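Local coordinates for protein glucose-6-phosphate isomerase (Chlamydia trachomatis D/UW-3/CX, PDB 6OTU) that catalyses the reversible isomerization of glucose-6-phosphate to fructose-6-phosphate, at residues A[167-175]-A[464-473]. Sequence-based numbering, arbitrary orientation.
Sequences MYFAMQGSC and LSPRIAGSLL
L464 lays its CD2 methyl 3.4 Å from the backbone O of A170, on helix 162-172. With CG anti to the backbone N (chi1 -177°), it holds both CG and CD2 at that carbonyl. The same leucine's carbonyl O receives a weak hydrogen bond from S174 OG at 3.2 Å; Q410 NE2 hydrogen-bonds to A170 O and S174 OG, and weakly to L464 O, and so bridges the two segments at this end. S465 then N-caps helix 466-487, its OG accepting from I468 N in a nearly straight bond (168°).

At P466 the pyrrolidine ring is met along several of its atoms: CD lies by the CB of S174, CG is 3.6 Å from C175 SG, and CB is 4.1 Å from M171 SD. M171, extended beyond CG, runs past the proline and brings its CE methyl to A469 CB. A469 also faces A170, the two CB atoms 4.2 Å apart, and M167 sets its SD 3.8 Å from A469 O, close to A469 CB as well. L473 closes the row, its CB touching the same sulfur.

The short helix axes are roughly antiparallel (146°). Phosphoglucose isomerases have two SIS-type alpha/beta domains; here a helix of the five-stranded parallel sheet packs on one following strand 456-461 of the mixed sheet. Thioethers, alanine methyls, leucines and the proline ring make the interface largely apolar, with polar bonds gathered at the S174 end.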
ATOM      1  N   MET A 167     -11.086  -2.060  10.260  1.00 30.73           N
ATOM      2  CA  MET A 167     -12.024  -2.947  10.935  1.00 34.90           C
ATOM      3  C   MET A 167     -13.408  -2.874  10.298  1.00 30.84           C
ATOM      4  O   MET A 167     -14.095  -3.892  10.195  1.00 37.73           O
ATOM      5  CB  MET A 167     -12.082  -2.613  12.437  1.00 30.95           C
ATOM      6  CG  MET A 167     -10.828  -3.041  13.240  1.00 31.25           C
ATOM      7  SD  MET A 167     -10.315  -4.788  13.035  1.00 36.82           S
ATOM      8  CE  MET A 167      -8.997  -4.623  11.816  1.00 36.81           C
ATOM      9  N   TYR A 168     -13.823  -1.685   9.854  1.00 30.59           N
ATOM     10  CA  TYR A 168     -15.129  -1.542   9.227  1.00 33.06           C
ATOM     11  C   TYR A 168     -15.227  -2.402   7.964  1.00 39.50           C
ATOM     12  O   TYR A 168     -16.194  -3.155   7.783  1.00 38.38           O
ATOM     13  CB  TYR A 168     -15.414  -0.062   8.917  1.00 36.42           C
ATOM     14  CG  TYR A 168     -16.567   0.085   7.954  1.00 37.24           C
ATOM     15  CD1 TYR A 168     -17.875  -0.067   8.385  1.00 42.29           C
ATOM     16  CD2 TYR A 168     -16.347   0.301   6.604  1.00 34.35           C
ATOM     17  CE1 TYR A 168     -18.933   0.017   7.501  1.00 42.41           C
ATOM     18  CE2 TYR A 168     -17.392   0.387   5.712  1.00 38.10           C
ATOM     19  CZ  TYR A 168     -18.687   0.239   6.159  1.00 40.72           C
ATOM     20  OH  TYR A 168     -19.743   0.328   5.262  1.00 46.75           O
ATOM     21  N   PHE A 169     -14.225  -2.320   7.080  1.00 36.41           N
ATOM     22  CA  PHE A 169     -14.259  -3.168   5.891  1.00 37.73           C
ATOM     23  C   PHE A 169     -14.055  -4.641   6.230  1.00 39.10           C
ATOM     24  O   PHE A 169     -14.539  -5.512   5.498  1.00 37.12           O
ATOM     25  CB  PHE A 169     -13.228  -2.697   4.864  1.00 34.98           C
ATOM     26  CG  PHE A 169     -13.609  -1.408   4.203  1.00 40.02           C
ATOM     27  CD1 PHE A 169     -14.436  -1.400   3.088  1.00 36.03           C
ATOM     28  CD2 PHE A 169     -13.188  -0.192   4.727  1.00 30.76           C
ATOM     29  CE1 PHE A 169     -14.803  -0.199   2.497  1.00 39.63           C
ATOM     30  CE2 PHE A 169     -13.557   1.008   4.133  1.00 30.65           C
ATOM     31  CZ  PHE A 169     -14.358   1.006   3.026  1.00 30.99           C
ATOM     32  N   ALA A 170     -13.366  -4.948   7.330  1.00 36.70           N
ATOM     33  CA  ALA A 170     -13.199  -6.355   7.694  1.00 33.75           C
ATOM     34  C   ALA A 170     -14.536  -6.988   8.045  1.00 32.30           C
ATOM     35  O   ALA A 170     -14.789  -8.154   7.718  1.00 32.83           O
ATOM     36  CB  ALA A 170     -12.235  -6.493   8.868  1.00 34.41           C
ATOM     37  N   MET A 171     -15.398  -6.232   8.708  1.00 32.00           N
ATOM     38  CA  MET A 171     -16.661  -6.751   9.200  1.00 38.49           C
ATOM     39  C   MET A 171     -17.804  -6.568   8.222  1.00 43.61           C
ATOM     40  O   MET A 171     -18.862  -7.188   8.414  1.00 47.69           O
ATOM     41  CB  MET A 171     -17.030  -6.064  10.514  1.00 33.26           C
ATOM     42  CG  MET A 171     -16.099  -6.371  11.635  1.00 31.96           C
ATOM     43  SD  MET A 171     -16.543  -5.430  13.109  1.00 39.85           S
ATOM     44  CE  MET A 171     -14.964  -5.537  13.937  1.00 36.81           C
ATOM     45  N   GLN A 172     -17.624  -5.708   7.212  1.00 37.45           N
ATOM     46  CA  GLN A 172     -18.690  -5.404   6.264  1.00 34.81           C
ATOM     47  C   GLN A 172     -19.309  -6.666   5.657  1.00 40.43           C
ATOM     48  O   GLN A 172     -20.515  -6.707   5.414  1.00 39.51           O
ATOM     49  CB  GLN A 172     -18.126  -4.497   5.177  1.00 35.15           C
ATOM     50  CG  GLN A 172     -19.125  -3.749   4.345  1.00 37.05           C
ATOM     51  CD  GLN A 172     -18.430  -2.950   3.242  1.00 44.43           C
ATOM     52  OE1 GLN A 172     -17.570  -3.475   2.522  1.00 43.01           O
ATOM     53  NE2 GLN A 172     -18.788  -1.676   3.114  1.00 39.46           N
ATOM     54  N   GLY A 173     -18.507  -7.716   5.436  1.00 39.43           N
ATOM     55  CA  GLY A 173     -19.013  -8.917   4.796  1.00 34.62           C
ATOM     56  C   GLY A 173     -19.795  -9.840   5.704  1.00 35.84           C
ATOM     57  O   GLY A 173     -20.525 -10.707   5.210  1.00 35.77           O
ATOM     58  N   SER A 174     -19.670  -9.666   7.018  1.00 34.46           N
ATOM     59  CA  SER A 174     -20.322 -10.534   7.987  1.00 46.35           C
ATOM     60  C   SER A 174     -21.600  -9.948   8.566  1.00 48.06           C
ATOM     61  O   SER A 174     -22.479 -10.712   8.963  1.00 52.10           O
ATOM     62  CB  SER A 174     -19.370 -10.853   9.149  1.00 49.25           C
ATOM     63  OG  SER A 174     -18.040 -11.000   8.712  1.00 54.51           O
ATOM     64  N   CYS A 175     -21.731  -8.624   8.640  1.00 52.15           N
ATOM     65  CA  CYS A 175     -22.820  -8.019   9.401  1.00 49.84           C
ATOM     66  C   CYS A 175     -23.748  -7.288   8.453  1.00 49.91           C
ATOM     67  O   CYS A 175     -23.306  -6.355   7.760  1.00 46.56           O
ATOM     68  CB  CYS A 175     -22.277  -7.051  10.446  1.00 44.10           C
ATOM     69  SG  CYS A 175     -20.991  -7.766  11.476  1.00 48.08           S
ATOM     70  N   LEU A 464     -13.586 -14.902   8.383  1.00 32.81           N
ATOM     71  CA  LEU A 464     -13.460 -13.563   8.925  1.00 31.04           C
ATOM     72  C   LEU A 464     -14.788 -13.162   9.555  1.00 39.64           C
ATOM     73  O   LEU A 464     -15.854 -13.358   8.968  1.00 38.39           O
ATOM     74  CB  LEU A 464     -13.046 -12.582   7.820  1.00 33.75           C
ATOM     75  CG  LEU A 464     -12.779 -11.113   8.185  1.00 33.73           C
ATOM     76  CD1 LEU A 464     -11.786 -10.985   9.339  1.00 30.10           C
ATOM     77  CD2 LEU A 464     -12.299 -10.324   6.977  1.00 35.29           C
ATOM     78  N   SER A 465     -14.721 -12.617  10.759  1.00 43.21           N
ATOM     79  CA  SER A 465     -15.906 -12.259  11.525  1.00 40.13           C
ATOM     80  C   SER A 465     -15.536 -11.086  12.421  1.00 38.38           C
ATOM     81  O   SER A 465     -14.363 -10.709  12.508  1.00 35.28           O
ATOM     82  CB  SER A 465     -16.393 -13.444  12.361  1.00 38.05           C
ATOM     83  OG  SER A 465     -15.405 -13.786  13.324  1.00 35.59           O
ATOM     84  N   PRO A 466     -16.525 -10.468  13.078  1.00 41.29           N
ATOM     85  CA  PRO A 466     -16.171  -9.460  14.099  1.00 43.19           C
ATOM     86  C   PRO A 466     -15.179  -9.983  15.126  1.00 40.36           C
ATOM     87  O   PRO A 466     -14.176  -9.322  15.410  1.00 33.89           O
ATOM     88  CB  PRO A 466     -17.530  -9.112  14.729  1.00 35.61           C
ATOM     89  CG  PRO A 466     -18.501  -9.314  13.617  1.00 38.39           C
ATOM     90  CD  PRO A 466     -17.966 -10.459  12.770  1.00 36.05           C
ATOM     91  N   ARG A 467     -15.427 -11.170  15.681  1.00 39.74           N
ATOM     92  CA  ARG A 467     -14.531 -11.723  16.696  1.00 35.20           C
ATOM     93  C   ARG A 467     -13.127 -11.931  16.135  1.00 39.41           C
ATOM     94  O   ARG A 467     -12.132 -11.487  16.727  1.00 36.35           O
ATOM     95  CB  ARG A 467     -15.094 -13.042  17.228  1.00 36.20           C
ATOM     96  CG  ARG A 467     -14.208 -13.661  18.282  1.00 39.81           C
ATOM     97  CD  ARG A 467     -14.852 -14.827  19.010  1.00 44.92           C
ATOM     98  NE  ARG A 467     -13.932 -15.339  20.025  1.00 47.71           N
ATOM     99  CZ  ARG A 467     -14.074 -15.156  21.335  1.00 48.12           C
ATOM    100  NH1 ARG A 467     -15.123 -14.484  21.814  1.00 45.72           N
ATOM    101  NH2 ARG A 467     -13.175 -15.661  22.172  1.00 47.32           N
ATOM    102  N   ILE A 468     -13.037 -12.582  14.967  1.00 41.71           N
ATOM    103  CA  ILE A 468     -11.745 -12.875  14.355  1.00 39.44           C
ATOM    104  C   ILE A 468     -11.025 -11.584  13.961  1.00 42.08           C
ATOM    105  O   ILE A 468      -9.800 -11.476  14.105  1.00 32.41           O
ATOM    106  CB  ILE A 468     -11.931 -13.823  13.154  1.00 43.26           C
ATOM    107  CG1 ILE A 468     -12.371 -15.210  13.626  1.00 35.20           C
ATOM    108  CG2 ILE A 468     -10.647 -13.916  12.336  1.00 33.55           C
ATOM    109  CD1 ILE A 468     -11.300 -15.971  14.402  1.00 35.25           C
ATOM    110  N   ALA A 469     -11.766 -10.590  13.453  1.00 38.17           N
ATOM    111  CA  ALA A 469     -11.169  -9.279  13.199  1.00 38.20           C
ATOM    112  C   ALA A 469     -10.541  -8.708  14.464  1.00 37.93           C
ATOM    113  O   ALA A 469      -9.418  -8.189  14.428  1.00 34.51           O
ATOM    114  CB  ALA A 469     -12.215  -8.305  12.650  1.00 38.73           C
ATOM    115  N   GLY A 470     -11.244  -8.811  15.594  1.00 32.39           N
ATOM    116  CA  GLY A 470     -10.683  -8.336  16.851  1.00 32.29           C
ATOM    117  C   GLY A 470      -9.454  -9.114  17.283  1.00 32.12           C
ATOM    118  O   GLY A 470      -8.492  -8.537  17.789  1.00 32.58           O
ATOM    119  N   SER A 471      -9.469 -10.436  17.100  1.00 32.50           N
ATOM    120  CA  SER A 471      -8.294 -11.222  17.453  1.00 32.44           C
ATOM    121  C   SER A 471      -7.111 -10.868  16.557  1.00 40.08           C
ATOM    122  O   SER A 471      -5.977 -10.748  17.038  1.00 31.45           O
ATOM    123  CB  SER A 471      -8.621 -12.716  17.368  1.00 33.13           C
ATOM    124  OG  SER A 471      -9.581 -13.074  18.354  1.00 37.50           O
ATOM    125  N   LEU A 472      -7.359 -10.695  15.254  1.00 31.47           N
ATOM    126  CA  LEU A 472      -6.287 -10.354  14.324  1.00 35.65           C
ATOM    127  C   LEU A 472      -5.686  -8.998  14.655  1.00 35.51           C
ATOM    128  O   LEU A 472      -4.464  -8.817  14.594  1.00 39.46           O
ATOM    129  CB  LEU A 472      -6.811 -10.347  12.890  1.00 39.49           C
ATOM    130  CG  LEU A 472      -6.574 -11.569  12.007  1.00 43.50           C
ATOM    131  CD1 LEU A 472      -7.341 -11.399  10.710  1.00 46.89           C
ATOM    132  CD2 LEU A 472      -5.089 -11.770  11.733  1.00 37.44           C
ATOM    133  N   LEU A 473      -6.536  -8.026  14.987  1.00 33.48           N
ATOM    134  CA  LEU A 473      -6.035  -6.723  15.398  1.00 31.92           C
ATOM    135  C   LEU A 473      -5.137  -6.855  16.618  1.00 38.51           C
ATOM    136  O   LEU A 473      -3.985  -6.407  16.598  1.00 29.79           O
ATOM    137  CB  LEU A 473      -7.199  -5.776  15.679  1.00 34.80           C
ATOM    138  CG  LEU A 473      -6.833  -4.364  16.129  1.00 32.57           C
ATOM    139  CD1 LEU A 473      -6.272  -3.590  14.952  1.00 36.94           C
ATOM    140  CD2 LEU A 473      -8.057  -3.674  16.658  1.00 30.54           C
TER